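Local coordinates for protein putative NAD-dependent epimerase/dehydratase (Bacillus halodurans, PDB 3E8X) that binds NADP and is probably an epimerase or dehydratase of the short-chain dehydrogenase/reductase type, though its substrate is unknown, at residues 123-131 with 204-214. Sequence-based numbering, arbitrary orientation.
With NAP (NADP nicotinamide-adenine-dinucleotide phosphate), chain B.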
loop_
_atom_site.group_PDB
_atom_site.type_symbol
_atom_site.label_atom_id
_atom_site.label_comp_id
_atom_site.label_asym_id
_atom_site.label_seq_id
_atom_site.Cartn_x
_atom_site.Cartn_y
_atom_site.Cartn_z
ATOM N N ILE A 123 -12.886 -19.069 0.401
ATOM C CA ILE A 123 -12.531 -19.306 1.798
ATOM C C ILE A 123 -13.007 -18.080 2.577
ATOM O O ILE A 123 -12.508 -16.989 2.377
ATOM C CB ILE A 123 -11.014 -19.506 1.961
ATOM C CG1 ILE A 123 -10.535 -20.701 1.141
ATOM C CG2 ILE A 123 -10.636 -19.721 3.450
ATOM C CD1 ILE A 123 -9.010 -20.744 0.973
ATOM N N LYS A 124 -13.986 -18.239 3.436
ATOM C CA LYS A 124 -14.661 -17.082 4.046
ATOM C C LYS A 124 -13.890 -16.486 5.240
ATOM O O LYS A 124 -13.863 -15.286 5.427
ATOM C CB LYS A 124 -16.111 -17.452 4.473
ATOM C CG LYS A 124 -17.025 -17.804 3.291
ATOM C CD LYS A 124 -17.856 -16.593 2.730
ATOM C CE LYS A 124 -17.100 -15.207 2.480
ATOM N NZ LYS A 124 -17.924 -14.073 3.087
ATOM N N ARG A 125 -13.270 -17.341 6.018
ATOM C CA ARG A 125 -12.698 -16.942 7.310
ATOM C C ARG A 125 -11.240 -16.516 7.195
ATOM O O ARG A 125 -10.394 -17.267 6.736
ATOM C CB ARG A 125 -12.908 -18.070 8.326
ATOM C CG ARG A 125 -12.564 -17.696 9.761
ATOM C CD ARG A 125 -13.401 -16.535 10.288
ATOM N NE ARG A 125 -13.300 -16.320 11.746
ATOM C CZ ARG A 125 -13.216 -15.125 12.313
ATOM N NH1 ARG A 125 -13.223 -14.034 11.589
ATOM N NH2 ARG A 125 -13.118 -15.009 13.620
ATOM N N PHE A 126 -10.968 -15.278 7.609
ATOM C CA PHE A 126 -9.659 -14.685 7.489
ATOM C C PHE A 126 -9.295 -13.923 8.779
ATOM O O PHE A 126 -10.004 -12.987 9.197
ATOM C CB PHE A 126 -9.620 -13.766 6.271
ATOM C CG PHE A 126 -8.231 -13.406 5.803
ATOM C CD1 PHE A 126 -7.743 -13.912 4.601
ATOM C CD2 PHE A 126 -7.430 -12.528 6.529
ATOM C CE1 PHE A 126 -6.479 -13.579 4.165
ATOM C CE2 PHE A 126 -6.142 -12.203 6.099
ATOM C CZ PHE A 126 -5.670 -12.729 4.910
ATOM N N ILE A 127 -8.189 -14.324 9.400
ATOM C CA ILE A 127 -7.646 -13.610 10.565
ATOM C C ILE A 127 -6.316 -12.919 10.183
ATOM O O ILE A 127 -5.348 -13.561 9.765
ATOM C CB ILE A 127 -7.396 -14.586 11.772
ATOM C CG1 ILE A 127 -8.526 -15.668 11.860
ATOM C CG2 ILE A 127 -7.107 -13.787 13.102
ATOM C CD1 ILE A 127 -9.888 -15.133 12.050
HETATM N N MSE A 128 -6.305 -11.595 10.304
HETATM C CA MSE A 128 -5.143 -10.790 10.109
HETATM C C MSE A 128 -4.429 -10.524 11.441
HETATM O O MSE A 128 -5.033 -10.092 12.424
HETATM C CB MSE A 128 -5.554 -9.472 9.491
HETATM C CG MSE A 128 -4.475 -8.433 9.480
HETATM SE SE MSE A 128 -3.163 -9.003 8.156
HETATM C CE MSE A 128 -4.038 -8.615 6.504
ATOM N N VAL A 129 -3.129 -10.810 11.470
ATOM C CA VAL A 129 -2.249 -10.387 12.564
ATOM C C VAL A 129 -1.610 -9.089 12.119
ATOM O O VAL A 129 -0.742 -9.062 11.287
ATOM C CB VAL A 129 -1.189 -11.453 12.920
ATOM C CG1 VAL A 129 -0.349 -11.020 14.104
ATOM C CG2 VAL A 129 -1.883 -12.794 13.176
ATOM N N SER A 130 -2.093 -8.018 12.708
ATOM C CA SER A 130 -1.685 -6.692 12.402
ATOM C C SER A 130 -0.833 -6.138 13.556
ATOM O O SER A 130 0.045 -6.829 14.072
ATOM C CB SER A 130 -2.948 -5.850 12.147
ATOM O OG SER A 130 -2.621 -4.574 11.717
ATOM N N SER A 131 -1.034 -4.870 13.899
ATOM C CA SER A 131 -0.243 -4.180 14.931
ATOM C C SER A 131 -1.001 -2.942 15.431
ATOM O O SER A 131 -1.745 -2.322 14.676
ATOM C CB SER A 131 1.125 -3.760 14.357
ATOM O OG SER A 131 1.999 -3.109 15.288
ATOM N N ILE A 204 -5.710 -15.625 18.896
ATOM C CA ILE A 204 -6.084 -15.985 17.532
ATOM C C ILE A 204 -6.813 -17.300 17.517
ATOM O O ILE A 204 -7.869 -17.402 16.925
ATOM C CB ILE A 204 -4.841 -16.070 16.584
ATOM C CG1 ILE A 204 -4.202 -14.681 16.454
ATOM C CG2 ILE A 204 -5.215 -16.705 15.183
ATOM C CD1 ILE A 204 -2.733 -14.640 15.933
ATOM N N ALA A 205 -6.206 -18.329 18.111
ATOM C CA ALA A 205 -6.808 -19.676 18.182
ATOM C C ALA A 205 -8.197 -19.646 18.869
ATOM O O ALA A 205 -9.123 -20.356 18.480
ATOM C CB ALA A 205 -5.856 -20.662 18.889
ATOM N N GLU A 206 -8.359 -18.782 19.857
ATOM C CA GLU A 206 -9.612 -18.722 20.595
ATOM C C GLU A 206 -10.750 -18.248 19.687
ATOM O O GLU A 206 -11.886 -18.713 19.821
ATOM C CB GLU A 206 -9.483 -17.789 21.812
ATOM C CG GLU A 206 -10.671 -17.816 22.758
ATOM C CD GLU A 206 -10.854 -19.148 23.491
ATOM O OE1 GLU A 206 -9.921 -19.981 23.541
ATOM O OE2 GLU A 206 -11.927 -19.332 24.066
ATOM N N LEU A 207 -10.435 -17.337 18.761
ATOM C CA LEU A 207 -11.490 -16.653 17.987
ATOM C C LEU A 207 -11.689 -17.156 16.543
ATOM O O LEU A 207 -12.652 -16.793 15.902
ATOM C CB LEU A 207 -11.287 -15.112 18.063
ATOM C CG LEU A 207 -10.020 -14.389 17.544
ATOM C CD1 LEU A 207 -9.923 -14.486 16.041
ATOM C CD2 LEU A 207 -10.136 -12.927 17.974
ATOM N N VAL A 208 -10.861 -18.083 16.083
ATOM C CA VAL A 208 -10.917 -18.494 14.706
ATOM C C VAL A 208 -12.299 -19.061 14.294
ATOM O O VAL A 208 -12.788 -18.806 13.175
ATOM C CB VAL A 208 -9.697 -19.394 14.313
ATOM C CG1 VAL A 208 -9.837 -20.764 14.953
ATOM C CG2 VAL A 208 -9.573 -19.480 12.777
ATOM N N ASP A 209 -12.963 -19.766 15.193
ATOM C CA ASP A 209 -14.242 -20.340 14.882
ATOM C C ASP A 209 -15.376 -19.593 15.543
ATOM O O ASP A 209 -16.469 -20.115 15.576
ATOM C CB ASP A 209 -14.322 -21.817 15.285
ATOM C CG ASP A 209 -14.016 -22.053 16.756
ATOM O OD1 ASP A 209 -13.737 -21.100 17.522
ATOM O OD2 ASP A 209 -13.992 -23.222 17.113
ATOM N N GLN A 210 -15.123 -18.387 16.042
ATOM C CA GLN A 210 -16.170 -17.589 16.683
ATOM C C GLN A 210 -16.808 -16.587 15.719
ATOM O O GLN A 210 -16.223 -15.561 15.392
ATOM C CB GLN A 210 -15.615 -16.914 17.934
ATOM C CG GLN A 210 -15.024 -17.922 18.912
ATOM C CD GLN A 210 -16.048 -18.895 19.492
ATOM O OE1 GLN A 210 -15.942 -20.130 19.350
ATOM N NE2 GLN A 210 -17.042 -18.351 20.130
ATOM N N GLN A 211 -18.034 -16.911 15.305
ATOM C CA GLN A 211 -18.823 -16.131 14.336
ATOM C C GLN A 211 -19.047 -14.690 14.844
ATOM O O GLN A 211 -19.049 -13.754 14.075
ATOM C CB GLN A 211 -20.147 -16.885 14.015
ATOM C CG GLN A 211 -21.217 -16.134 13.192
ATOM C CD GLN A 211 -22.470 -16.999 12.818
ATOM O OE1 GLN A 211 -23.400 -17.202 13.624
ATOM N NE2 GLN A 211 -22.484 -17.491 11.576
ATOM N N HIS A 212 -19.226 -14.521 16.149
ATOM C CA HIS A 212 -19.494 -13.220 16.708
ATOM C C HIS A 212 -18.275 -12.310 16.621
ATOM O O HIS A 212 -18.372 -11.129 16.925
ATOM C CB HIS A 212 -20.031 -13.311 18.143
ATOM C CG HIS A 212 -18.977 -13.571 19.200
ATOM N ND1 HIS A 212 -18.618 -14.839 19.601
ATOM C CD2 HIS A 212 -18.271 -12.721 19.987
ATOM C CE1 HIS A 212 -17.668 -14.759 20.515
ATOM N NE2 HIS A 212 -17.453 -13.483 20.785
ATOM N N THR A 213 -17.122 -12.845 16.207
ATOM C CA THR A 213 -15.913 -12.000 16.114
ATOM C C THR A 213 -15.714 -11.496 14.685
ATOM O O THR A 213 -14.821 -10.664 14.432
ATOM C CB THR A 213 -14.637 -12.678 16.655
ATOM O OG1 THR A 213 -14.253 -13.763 15.801
ATOM C CG2 THR A 213 -14.813 -13.142 18.160
ATOM N N ILE A 214 -16.567 -11.962 13.765
ATOM C CA ILE A 214 -16.520 -11.529 12.357
ATOM C C ILE A 214 -16.779 -10.026 12.227
ATOM O O ILE A 214 -17.706 -9.495 12.872
ATOM C CB ILE A 214 -17.483 -12.334 11.465
ATOM C CG1 ILE A 214 -17.007 -13.790 11.350
ATOM C CG2 ILE A 214 -17.672 -11.657 10.077
ATOM C CD1 ILE A 214 -18.123 -14.769 10.830
HETATM P PA NAP B . 8.427 -13.446 12.707
HETATM O O1A NAP B . 9.355 -12.511 11.923
HETATM O O2A NAP B . 9.004 -14.364 13.762
HETATM O O5B NAP B . 7.559 -14.247 11.599
HETATM C C5B NAP B . 7.532 -13.902 10.202
HETATM C C4B NAP B . 7.479 -15.122 9.283
HETATM O O4B NAP B . 7.208 -14.633 7.957
HETATM C C3B NAP B . 8.786 -15.950 9.190
HETATM O O3B NAP B . 8.632 -17.334 9.552
HETATM C C2B NAP B . 9.181 -15.881 7.724
HETATM O O2B NAP B . 9.759 -17.080 7.152
HETATM C C1B NAP B . 7.830 -15.554 7.067
HETATM N N9A NAP B . 8.050 -15.047 5.689
HETATM C C8A NAP B . 8.886 -14.064 5.320
HETATM N N7A NAP B . 8.838 -13.935 3.980
HETATM C C5A NAP B . 7.958 -14.847 3.518
HETATM C C6A NAP B . 7.492 -15.192 2.245
HETATM N N6A NAP B . 7.941 -14.531 1.158
HETATM N N1A NAP B . 6.607 -16.203 2.086
HETATM C C2A NAP B . 6.165 -16.865 3.156
HETATM N N3A NAP B . 6.592 -16.564 4.400
HETATM C C4A NAP B . 7.482 -15.557 4.605
HETATM O O3 NAP B . 7.307 -12.497 13.431
HETATM P PN NAP B . 6.475 -12.781 14.807
HETATM O O1N NAP B . 7.318 -12.248 15.933
HETATM O O2N NAP B . 5.924 -14.185 14.686
HETATM O O5D NAP B . 5.285 -11.704 14.788
HETATM C C5D NAP B . 4.131 -11.899 13.980
HETATM C C4D NAP B . 3.753 -10.553 13.388
HETATM O O4D NAP B . 3.398 -9.614 14.405
HETATM C C3D NAP B . 4.917 -9.930 12.631
HETATM O O3D NAP B . 4.935 -10.454 11.294
HETATM C C2D NAP B . 4.698 -8.422 12.793
HETATM O O2D NAP B . 4.207 -7.805 11.622
HETATM C C1D NAP B . 3.640 -8.283 13.913
HETATM N N1N NAP B . 3.986 -7.361 15.039
HETATM C C2N NAP B . 5.215 -7.337 15.611
HETATM C C3N NAP B . 5.484 -6.458 16.682
HETATM C C7N NAP B . 6.825 -6.417 17.382
HETATM O O7N NAP B . 6.893 -5.887 18.507
HETATM N N7N NAP B . 7.879 -7.006 16.793
HETATM C C4N NAP B . 4.473 -5.615 17.147
HETATM C C5N NAP B . 3.225 -5.665 16.548
HETATM C C6N NAP B . 3.016 -6.549 15.502
HETATM P P2B NAP B . 11.236 -17.685 7.517
HETATM O O1X NAP B . 11.036 -18.580 8.711
HETATM O O2X NAP B . 11.624 -18.471 6.269
HETATM O O3X NAP B . 12.056 -16.454 7.842
#
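Leu207 O is gripped by two donors that arrive from opposite faces of its carbonyl plane: NH2 of Arg125, at 2.9 Å, and the backbone N of Gln210, which closes a type I turn. The guanidinium of Arg125 presents its edge to the carbonyls of Leu207 and Val208. Its NE donates a fairly straight bond to Val208 O (2.9 Å, N-H...O 162°), and both carbonyl oxygens lie near the guanidinium plane, although each donor sits above the plane of the carbonyl it reaches. Arg125 NH2 also approaches Thr213 OG1 at 2.8 Å, a weak bond bent to 116°; that hydroxyl donates to Gln210 O. NH1 turns to Thr166 OG1 and Asp164 O of the neighbouring parallel strand 164-174. The faces are apolar: Ile127 CD1 lies 3.3 Å above the centre of one, while Ile214 CG1 covers the opposite face near its rim. With CG anti to the backbone N (chi1 -171°) and a bend at chi2, the Arg125 chain brings NE to Val208 O and NH2 to Leu207 O at the same time. A leucine at Arg125 would probably leave Val208 O without this donor and free the turn to shift against the strand. Farther along strand 125-129, Ile127 CD1 packs on Leu207 CD1 (4.0 Å), and Val129 CG2 presses tightly on Ile204 CD1 (3.4 Å). Ser130 and Ser131 follow in the NADP pocket, with Ser131 OG 3.1 Å from the nicotinamide carbon C5N. The arginine thus ties residues 207-208 to an inner strand of the Rossmann-type sheet; its buried, presumably positive group is probably stabilised by carbonyl and hydroxyl dipoles, with no carboxylate among the partners described.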